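Local coordinates for protein endo-n-acetyl-beta-d-glucosaminidase (Hypocrea jecorina, PDB 4AC1) that cleaves N-linked glycans as an endo-beta-N-acetylglucosaminidase of glycoside hydrolase family 18 and is responsible for deglycosylating the cellulases of its own fungus, at residues 1-5 with 248-252; 157-162 with 188-194; 172-176 with 209-215. All blocks are in the same frame, centred on the assembly; numbering follows the deposited sequence.

Interaction 1: 1-5 with 248-252; sequences DLPRL and QIGGV
R4 grips the 248-252 segment through both its backbone N and its backbone O: R4 N donates to G250 O at 3.0 Å, and R4 O accepts from V252 N, also at 3.0 Å. These two bonds start the parallel pairing of strand 4-9 with strand 251-255, the first and last strands of the (beta/alpha)8 barrel, and so close the barrel. G250 O has a second, weak donor in R4 NH1, 3.1 Å away with an N-H...O angle of only 132°. The arginine chain runs extended past this oxygen, with its CG 3.3 Å from G250 O, and NH1 also bonds to A214 O. With an alanine here the guanidinium is gone, which would probably cost A214 O a hydrogen-bond donor, leave G250 O with R4 N but without its second, weak donor, and uncover one side of L2. L2 CD2 lies over one face of the guanidinium, displaced toward its rim. L2 CG lies beside the backbone N (chi1 -58°), an orientation that brings both methyls near the other segment, CD1 against Q248 CB and CD2 against G250 O. Q248 crosses L2 at about a right angle, and its NE2 donates to two waters, one bound to L2 N and the other, weakly, to L2 O. P3, preceded by a cis peptide bond, lays its CB against G251 CA. A side chain on G251 would collide with R4 O, which instead sits 3.1 Å from G251 CA in a CA-H...O contact.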
loop_
_atom_site.group_PDB
_atom_site.type_symbol
_atom_site.label_atom_id
_atom_site.label_comp_id
_atom_site.label_asym_id
_atom_site.label_seq_id
_atom_site.Cartn_x
_atom_site.Cartn_y
_atom_site.Cartn_z
ATOM N N ASP A 1 -11.428 7.115 -9.396
ATOM C CA ASP A 1 -11.221 8.573 -9.600
ATOM C C ASP A 1 -9.811 9.000 -9.181
ATOM O O ASP A 1 -9.457 8.993 -7.995
ATOM C CB ASP A 1 -12.267 9.403 -8.854
ATOM C CG ASP A 1 -11.977 10.894 -8.934
ATOM O OD1 ASP A 1 -12.071 11.478 -10.039
ATOM O OD2 ASP A 1 -11.633 11.477 -7.897
ATOM N N LEU A 2 -9.025 9.371 -10.182
ATOM C CA LEU A 2 -7.634 9.752 -10.000
ATOM C C LEU A 2 -7.563 11.247 -9.726
ATOM O O LEU A 2 -8.365 12.024 -10.275
ATOM C CB LEU A 2 -6.843 9.424 -11.261
ATOM C CG LEU A 2 -6.843 7.966 -11.719
ATOM C CD1 LEU A 2 -6.024 7.834 -12.976
ATOM C CD2 LEU A 2 -6.314 7.024 -10.638
ATOM N N PRO A 3 -6.595 11.684 -8.914
ATOM C CA PRO A 3 -5.533 10.903 -8.288
ATOM C C PRO A 3 -5.957 10.267 -6.965
ATOM O O PRO A 3 -6.740 10.841 -6.204
ATOM C CB PRO A 3 -4.456 11.960 -8.026
ATOM C CG PRO A 3 -5.233 13.194 -7.741
ATOM C CD PRO A 3 -6.404 13.131 -8.689
ATOM N N ARG A 4 -5.422 9.086 -6.692
ATOM C CA ARG A 4 -5.640 8.425 -5.404
ATOM C C ARG A 4 -4.786 9.095 -4.335
ATOM O O ARG A 4 -3.686 9.599 -4.626
ATOM C CB ARG A 4 -5.279 6.945 -5.491
ATOM C CG ARG A 4 -5.980 6.217 -6.634
ATOM C CD ARG A 4 -5.532 4.775 -6.700
ATOM N NE ARG A 4 -5.979 4.071 -7.905
ATOM C CZ ARG A 4 -5.305 4.028 -9.054
ATOM N NH1 ARG A 4 -4.173 4.692 -9.194
ATOM N NH2 ARG A 4 -5.765 3.314 -10.077
ATOM N N LEU A 5 -5.306 9.130 -3.109
ATOM C CA LEU A 5 -4.519 9.509 -1.947
ATOM C C LEU A 5 -4.642 8.381 -0.953
ATOM O O LEU A 5 -5.732 8.116 -0.427
ATOM C CB LEU A 5 -4.998 10.825 -1.321
ATOM C CG LEU A 5 -4.261 11.257 -0.043
ATOM C CD1 LEU A 5 -2.741 11.400 -0.268
ATOM C CD2 LEU A 5 -4.843 12.543 0.535
ATOM N N GLN A 248 -3.305 12.823 -15.762
ATOM C CA GLN A 248 -3.628 12.196 -14.481
ATOM C C GLN A 248 -2.490 11.259 -14.096
ATOM O O GLN A 248 -2.008 10.502 -14.940
ATOM C CB GLN A 248 -4.920 11.378 -14.573
ATOM C CG GLN A 248 -6.165 12.151 -15.016
ATOM C CD GLN A 248 -7.427 11.307 -14.971
ATOM O OE1 GLN A 248 -7.595 10.375 -15.761
ATOM N NE2 GLN A 248 -8.312 11.611 -14.032
ATOM N N ILE A 249 -2.052 11.330 -12.839
ATOM C CA ILE A 249 -1.148 10.321 -12.277
ATOM C C ILE A 249 -1.928 9.376 -11.354
ATOM O O ILE A 249 -3.056 9.669 -10.940
ATOM C CB ILE A 249 0.058 10.950 -11.515
ATOM C CG1 ILE A 249 -0.410 11.830 -10.339
ATOM C CG2 ILE A 249 0.981 11.686 -12.488
ATOM C CD1 ILE A 249 0.629 12.016 -9.216
ATOM N N GLY A 250 -1.317 8.255 -10.991
ATOM C CA GLY A 250 -2.002 7.295 -10.130
ATOM C C GLY A 250 -2.351 7.896 -8.780
ATOM O O GLY A 250 -3.376 7.570 -8.207
ATOM N N GLY A 251 -1.483 8.771 -8.290
ATOM C CA GLY A 251 -1.702 9.471 -7.034
ATOM C C GLY A 251 -0.474 9.380 -6.160
ATOM O O GLY A 251 0.643 9.241 -6.664
ATOM N N VAL A 252 -0.690 9.486 -4.850
ATOM C CA VAL A 252 0.377 9.458 -3.851
ATOM C C VAL A 252 -0.017 8.533 -2.704
ATOM O O VAL A 252 -1.182 8.500 -2.316
ATOM C CB VAL A 252 0.655 10.898 -3.285
ATOM C CG1 VAL A 252 1.611 10.855 -2.081
ATOM C CG2 VAL A 252 1.210 11.781 -4.369
HETATM O O HOH W 1 -10.214 9.545 -12.877
HETATM O O HOH W 2 -6.486 13.378 -12.230
#

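Interaction 2: 157-162 with 188-194; sequences VASALE and TQFYSGF. With ACT (acetate ion), chain D.
At the C-terminal mouth of the family 18 (beta/alpha)8 barrel, the loop after strand 151-154 leans on the end of strand 185-189, where A158 N donates to Q189 O at 3.0 Å. The donor stands 49° above the carbonyl plane of Q189, so the bond approaches from over the peptide group. It adjoins a single backbone bridge between V157 and Q189. Beyond the strand the chain folds through an inverse gamma turn centred on F190 and a type I' turn from Y191 to F194, which brings the F194 ring back onto V157. With CG1 anti to the carbonyl carbon (chi1 -56°), V157 CG2 falls between backbone N and carbonyl carbon and over one face of that ring, 3.9 Å from its centroid in a CH-pi contact, while CG1 touches CD2 of the same ring. S159 OG, whose hydrogen-bond partner is S165 O, meets the edge of the F194 ring near its plane. A158 CB makes a second CH-pi contact over a face of the F190 ring, and T188 CG2 presses on A158 CA at 3.5 Å. One water donates to both E162 OE1 and F194 O. Q189 OE1 binds a zinc ion together with E127, the last residue of the family's DxDxE motif, and Q189 NE2 donates to A155 O, which helps fix which way round the amide lies. Y191 OH donates to an acetate, probably from the crystallisation liquor. F190 and L161 both reach I206 of helix 201-208, T188 packs on strand 216-221, and Y191 touches M253 and W255 of strand 251-255.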
loop_
_atom_site.group_PDB
_atom_site.type_symbol
_atom_site.label_atom_id
_atom_site.label_comp_id
_atom_site.label_asym_id
_atom_site.label_seq_id
_atom_site.Cartn_x
_atom_site.Cartn_y
_atom_site.Cartn_z
ATOM N N VAL A 157 9.455 -1.436 -5.066
ATOM C CA VAL A 157 10.326 -0.279 -4.948
ATOM C C VAL A 157 10.488 0.293 -6.359
ATOM O O VAL A 157 10.395 -0.429 -7.350
ATOM C CB VAL A 157 11.670 -0.615 -4.265
ATOM C CG1 VAL A 157 11.426 -1.243 -2.902
ATOM C CG2 VAL A 157 12.537 -1.504 -5.137
ATOM N N ALA A 158 10.714 1.596 -6.462
ATOM C CA ALA A 158 10.655 2.250 -7.766
ATOM C C ALA A 158 11.566 1.608 -8.820
ATOM O O ALA A 158 11.123 1.355 -9.938
ATOM C CB ALA A 158 10.957 3.739 -7.630
ATOM N N SER A 159 12.818 1.322 -8.451
ATOM C CA SER A 159 13.790 0.724 -9.369
ATOM C C SER A 159 13.341 -0.652 -9.881
ATOM O O SER A 159 13.809 -1.106 -10.918
ATOM C CB SER A 159 15.179 0.649 -8.732
ATOM O OG SER A 159 15.105 0.047 -7.459
ATOM N N ALA A 160 12.449 -1.326 -9.161
ATOM C CA ALA A 160 11.929 -2.621 -9.629
ATOM C C ALA A 160 11.036 -2.489 -10.857
ATOM O O ALA A 160 10.794 -3.474 -11.561
ATOM C CB ALA A 160 11.199 -3.344 -8.516
ATOM N N LEU A 161 10.570 -1.274 -11.115
ATOM C CA LEU A 161 9.767 -0.980 -12.306
ATOM C C LEU A 161 10.620 -0.383 -13.432
ATOM O O LEU A 161 10.101 0.025 -14.479
ATOM C CB LEU A 161 8.604 -0.049 -11.962
ATOM C CG LEU A 161 7.641 -0.516 -10.865
ATOM C CD1 LEU A 161 6.458 0.420 -10.782
ATOM C CD2 LEU A 161 7.201 -1.959 -11.056
ATOM N N GLU A 162 11.934 -0.346 -13.189
ATOM C CA GLU A 162 12.938 0.180 -14.123
ATOM C C GLU A 162 14.027 -0.857 -14.416
ATOM O O GLU A 162 15.182 -0.488 -14.655
ATOM C CB GLU A 162 13.588 1.431 -13.533
ATOM C CG GLU A 162 12.607 2.552 -13.237
ATOM C CD GLU A 162 13.196 3.626 -12.339
ATOM O OE1 GLU A 162 13.264 3.434 -11.107
ATOM O OE2 GLU A 162 13.617 4.676 -12.863
ATOM N N THR A 188 4.224 2.619 -5.433
ATOM C CA THR A 188 5.618 2.548 -5.862
ATOM C C THR A 188 6.514 3.295 -4.879
ATOM O O THR A 188 6.301 4.478 -4.599
ATOM C CB THR A 188 5.763 3.038 -7.317
ATOM O OG1 THR A 188 4.888 2.283 -8.164
ATOM C CG2 THR A 188 7.164 2.825 -7.842
ATOM N N GLN A 189 7.483 2.577 -4.310
ATOM C CA GLN A 189 8.270 3.136 -3.212
ATOM C C GLN A 189 9.444 3.975 -3.736
ATOM O O GLN A 189 10.494 3.428 -4.099
ATOM C CB GLN A 189 8.748 2.023 -2.272
ATOM C CG GLN A 189 7.654 1.025 -1.887
ATOM C CD GLN A 189 8.055 0.099 -0.754
ATOM O OE1 GLN A 189 8.692 0.538 0.199
ATOM N NE2 GLN A 189 7.691 -1.174 -0.844
ATOM N N PHE A 190 9.243 5.295 -3.790
ATOM C CA PHE A 190 10.293 6.256 -4.163
ATOM C C PHE A 190 11.063 6.700 -2.914
ATOM O O PHE A 190 11.056 7.885 -2.527
ATOM C CB PHE A 190 9.707 7.485 -4.884
ATOM C CG PHE A 190 9.125 7.192 -6.253
ATOM C CD1 PHE A 190 7.814 6.726 -6.394
ATOM C CD2 PHE A 190 9.881 7.415 -7.403
ATOM C CE1 PHE A 190 7.281 6.471 -7.653
ATOM C CE2 PHE A 190 9.355 7.168 -8.669
ATOM C CZ PHE A 190 8.047 6.699 -8.793
ATOM N N TYR A 191 11.724 5.743 -2.284
ATOM C CA TYR A 191 12.500 5.993 -1.075
ATOM C C TYR A 191 13.415 4.808 -0.800
ATOM O O TYR A 191 13.423 3.845 -1.575
ATOM C CB TYR A 191 11.597 6.330 0.122
ATOM C CG TYR A 191 10.372 5.463 0.342
ATOM C CD1 TYR A 191 10.428 4.305 1.126
ATOM C CD2 TYR A 191 9.118 5.871 -0.136
ATOM C CE1 TYR A 191 9.276 3.528 1.380
ATOM C CE2 TYR A 191 7.971 5.119 0.112
ATOM C CZ TYR A 191 8.050 3.955 0.864
ATOM O OH TYR A 191 6.888 3.246 1.093
ATOM N N SER A 192 14.204 4.905 0.275
ATOM C CA SER A 192 15.133 3.852 0.703
ATOM C C SER A 192 16.261 3.603 -0.288
ATOM O O SER A 192 16.968 2.597 -0.193
ATOM C CB SER A 192 14.391 2.551 1.029
ATOM O OG SER A 192 13.483 2.789 2.080
ATOM N N GLY A 193 16.454 4.544 -1.207
ATOM C CA GLY A 193 17.518 4.452 -2.198
ATOM C C GLY A 193 17.022 4.035 -3.571
ATOM O O GLY A 193 17.734 4.169 -4.550
ATOM N N PHE A 194 15.761 3.604 -3.661
ATOM C CA PHE A 194 15.242 2.929 -4.860
ATOM C C PHE A 194 14.655 3.876 -5.888
ATOM O O PHE A 194 14.457 3.511 -7.051
ATOM C CB PHE A 194 14.229 1.857 -4.461
ATOM C CG PHE A 194 14.825 0.785 -3.612
ATOM C CD1 PHE A 194 15.802 -0.072 -4.133
ATOM C CD2 PHE A 194 14.456 0.645 -2.290
ATOM C CE1 PHE A 194 16.385 -1.048 -3.341
ATOM C CE2 PHE A 194 15.015 -0.337 -1.501
ATOM C CZ PHE A 194 15.997 -1.167 -2.016
HETATM C C ACT D . 6.203 0.148 2.199
HETATM O O ACT D . 6.880 1.112 2.616
HETATM O OXT ACT D . 6.676 -0.992 2.402
HETATM C CH3 ACT D . 4.916 0.371 1.474
HETATM O O HOH W 3 14.658 4.984 -9.470
#

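Interaction 3: 172-176 with 209-215; sequences YTALQ and NGFAPAK. With ZN (zinc ion), chain I.
Q176 packs its CB against the F211 ring, 3.7 Å from CE1, and passes the phenylalanine running in the opposite direction. Its CG, anti to the backbone N (chi1 167°), stays within 4.1 Å of the same CE1, and the chain then bends at chi2 (62°), turning the amide away from the ring and toward K215. The amide plane stands 82° from that of the ring. At the tip, OE1 accepts from K215 NZ at 3.2 Å, with the ammonium in the carbonyl plane and on a lone pair. Y186 OH is also hydrogen-bonded to this oxygen. NE2 donates to a water that accepts from K215 NZ as well, so amide, water and ammonium close a small ring. K215 NZ has a further acceptor in G180 O. The contact joins the first turn of helix 172-179, in the outer layer of the (beta/alpha)8 barrel, to the alpha-beta loop that carries the chain from helix 201-208 into strand 216-221. F211 is the loop's main apolar contact with the helix. Y172 O lies off the CE1-CZ edge of its ring, near the ring plane, 3.7 Å from F211 CZ, while accepting the helical bond from Q176 N. Y172 CB lies a little farther from CZ, and Y186 meets F211 edge-to-face from the strand side. T173 CG2 approaches F211 obliquely and lies 3.6 Å from N209 ND2, touches described for one of the two conformers of T173. N209, just past helix 201-208, gives OD1 to a zinc ion at 2.1 Å, beside D163 and four waters, while its ND2 donates to L161 O.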
loop_
_atom_site.group_PDB
_atom_site.type_symbol
_atom_site.label_atom_id
_atom_site.label_comp_id
_atom_site.label_asym_id
_atom_site.label_seq_id
_atom_site.Cartn_x
_atom_site.Cartn_y
_atom_site.Cartn_z
ATOM N N TYR A 172 8.528 -7.557 -12.114
ATOM C CA TYR A 172 7.312 -6.757 -12.202
ATOM C C TYR A 172 6.875 -6.531 -13.642
ATOM O O TYR A 172 5.696 -6.334 -13.895
ATOM C CB TYR A 172 7.474 -5.430 -11.458
ATOM C CG TYR A 172 7.314 -5.604 -9.967
ATOM C CD1 TYR A 172 8.415 -5.909 -9.164
ATOM C CD2 TYR A 172 6.060 -5.496 -9.358
ATOM C CE1 TYR A 172 8.283 -6.103 -7.806
ATOM C CE2 TYR A 172 5.908 -5.696 -7.991
ATOM C CZ TYR A 172 7.030 -5.988 -7.225
ATOM O OH TYR A 172 6.885 -6.177 -5.871
ATOM N N THR A 173 7.812 -6.544 -14.592
ATOM C CA THR A 173 7.398 -6.409 -15.990
ATOM C C THR A 173 6.728 -7.697 -16.461
ATOM O O THR A 173 5.712 -7.631 -17.143
ATOM C CB THR A 173 8.526 -6.021 -16.942
ATOM O OG1 THR A 173 9.630 -6.890 -16.718
ATOM C CG2 THR A 173 8.949 -4.560 -16.740
ATOM N N ALA A 174 7.238 -8.861 -16.059
ATOM C CA ALA A 174 6.564 -10.126 -16.377
ATOM C C ALA A 174 5.182 -10.168 -15.718
ATOM O O ALA A 174 4.198 -10.544 -16.357
ATOM C CB ALA A 174 7.399 -11.303 -15.931
ATOM N N LEU A 175 5.110 -9.798 -14.437
ATOM C CA LEU A 175 3.829 -9.741 -13.720
ATOM C C LEU A 175 2.815 -8.832 -14.413
ATOM O O LEU A 175 1.637 -9.198 -14.570
ATOM C CB LEU A 175 4.039 -9.283 -12.277
ATOM C CG LEU A 175 2.801 -9.233 -11.379
ATOM C CD1 LEU A 175 2.202 -10.609 -11.207
ATOM C CD2 LEU A 175 3.159 -8.637 -10.028
ATOM N N GLN A 176 3.260 -7.645 -14.822
ATOM C CA GLN A 176 2.364 -6.717 -15.505
ATOM C C GLN A 176 1.833 -7.356 -16.793
ATOM O O GLN A 176 0.642 -7.238 -17.107
ATOM C CB GLN A 176 3.052 -5.362 -15.774
ATOM C CG GLN A 176 2.309 -4.427 -16.745
ATOM C CD GLN A 176 0.932 -4.000 -16.263
ATOM O OE1 GLN A 176 0.730 -3.702 -15.080
ATOM N NE2 GLN A 176 -0.017 -3.930 -17.183
ATOM N N ASN A 209 8.897 2.301 -19.322
ATOM C CA ASN A 209 9.101 0.859 -19.172
ATOM C C ASN A 209 7.785 0.059 -19.173
ATOM O O ASN A 209 7.773 -1.127 -18.848
ATOM C CB ASN A 209 9.918 0.543 -17.907
ATOM C CG ASN A 209 10.669 -0.775 -18.018
ATOM O OD1 ASN A 209 11.117 -1.157 -19.110
ATOM N ND2 ASN A 209 10.817 -1.477 -16.901
ATOM N N GLY A 210 6.678 0.716 -19.523
ATOM C CA GLY A 210 5.400 0.034 -19.729
ATOM C C GLY A 210 4.402 0.044 -18.581
ATOM O O GLY A 210 3.449 -0.741 -18.567
ATOM N N PHE A 211 4.612 0.919 -17.604
ATOM C CA PHE A 211 3.676 1.040 -16.483
ATOM C C PHE A 211 2.911 2.345 -16.626
ATOM O O PHE A 211 3.499 3.420 -16.507
ATOM C CB PHE A 211 4.404 0.945 -15.129
ATOM C CG PHE A 211 5.111 -0.365 -14.927
ATOM C CD1 PHE A 211 4.430 -1.477 -14.426
ATOM C CD2 PHE A 211 6.454 -0.502 -15.269
ATOM C CE1 PHE A 211 5.083 -2.700 -14.271
ATOM C CE2 PHE A 211 7.107 -1.716 -15.109
ATOM C CZ PHE A 211 6.420 -2.820 -14.615
ATOM N N ALA A 212 1.607 2.249 -16.889
ATOM C CA ALA A 212 0.768 3.423 -17.145
ATOM C C ALA A 212 0.736 4.366 -15.953
ATOM O O ALA A 212 0.666 3.922 -14.805
ATOM C CB ALA A 212 -0.655 2.992 -17.502
ATOM N N PRO A 213 0.776 5.680 -16.215
ATOM C CA PRO A 213 0.674 6.640 -15.115
ATOM C C PRO A 213 -0.503 6.366 -14.171
ATOM O O PRO A 213 -0.361 6.482 -12.959
ATOM C CB PRO A 213 0.470 7.979 -15.838
ATOM C CG PRO A 213 1.183 7.805 -17.118
ATOM C CD PRO A 213 0.953 6.363 -17.517
ATOM N N ALA A 214 -1.656 5.980 -14.723
ATOM C CA ALA A 214 -2.825 5.657 -13.908
ATOM C C ALA A 214 -2.549 4.544 -12.899
ATOM O O ALA A 214 -3.225 4.465 -11.870
ATOM C CB ALA A 214 -4.026 5.289 -14.796
ATOM N N LYS A 215 -1.569 3.690 -13.182
ATOM C CA LYS A 215 -1.249 2.587 -12.267
ATOM C C LYS A 215 0.000 2.819 -11.425
ATOM O O LYS A 215 0.374 1.949 -10.646
ATOM C CB LYS A 215 -1.105 1.280 -13.034
ATOM C CG LYS A 215 -2.336 0.889 -13.802
ATOM C CD LYS A 215 -2.055 -0.397 -14.532
ATOM C CE LYS A 215 -2.344 -1.521 -13.588
ATOM N NZ LYS A 215 -2.226 -2.858 -14.218
HETATM ZN ZN ZN I . 12.684 -2.339 -19.791
HETATM O O HOH W 4 -2.789 -3.049 -16.916
HETATM O O HOH W 5 14.134 -3.441 -20.735
HETATM O O HOH W 6 11.673 -3.970 -19.311
HETATM O O HOH W 7 13.715 -0.562 -20.531
HETATM O O HOH W 8 11.751 -2.333 -21.480
#

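All three contacts belong to one (beta/alpha)8 barrel. Interaction 1 joins the N-terminal segment to the start of the last barrel strand, whereas both segments of interactions 2 and 3 fall between its partners; in sequence these alternate, as 157-162, 172-176, 188-194, 209-215. Interactions 2 and 3, with centres about 13 Å apart, touch through L161, which packs on Y172 and F211. Interaction 3 also meets interaction 1, about 16 Å away between centres, where A214 and P213 pack against L2 and Q248. Interactions 1 and 2 do not touch but share the barrel sheet. Thus barrel closure, an outer helix-loop junction and the zinc-binding mouth are linked through the 209-215 loop.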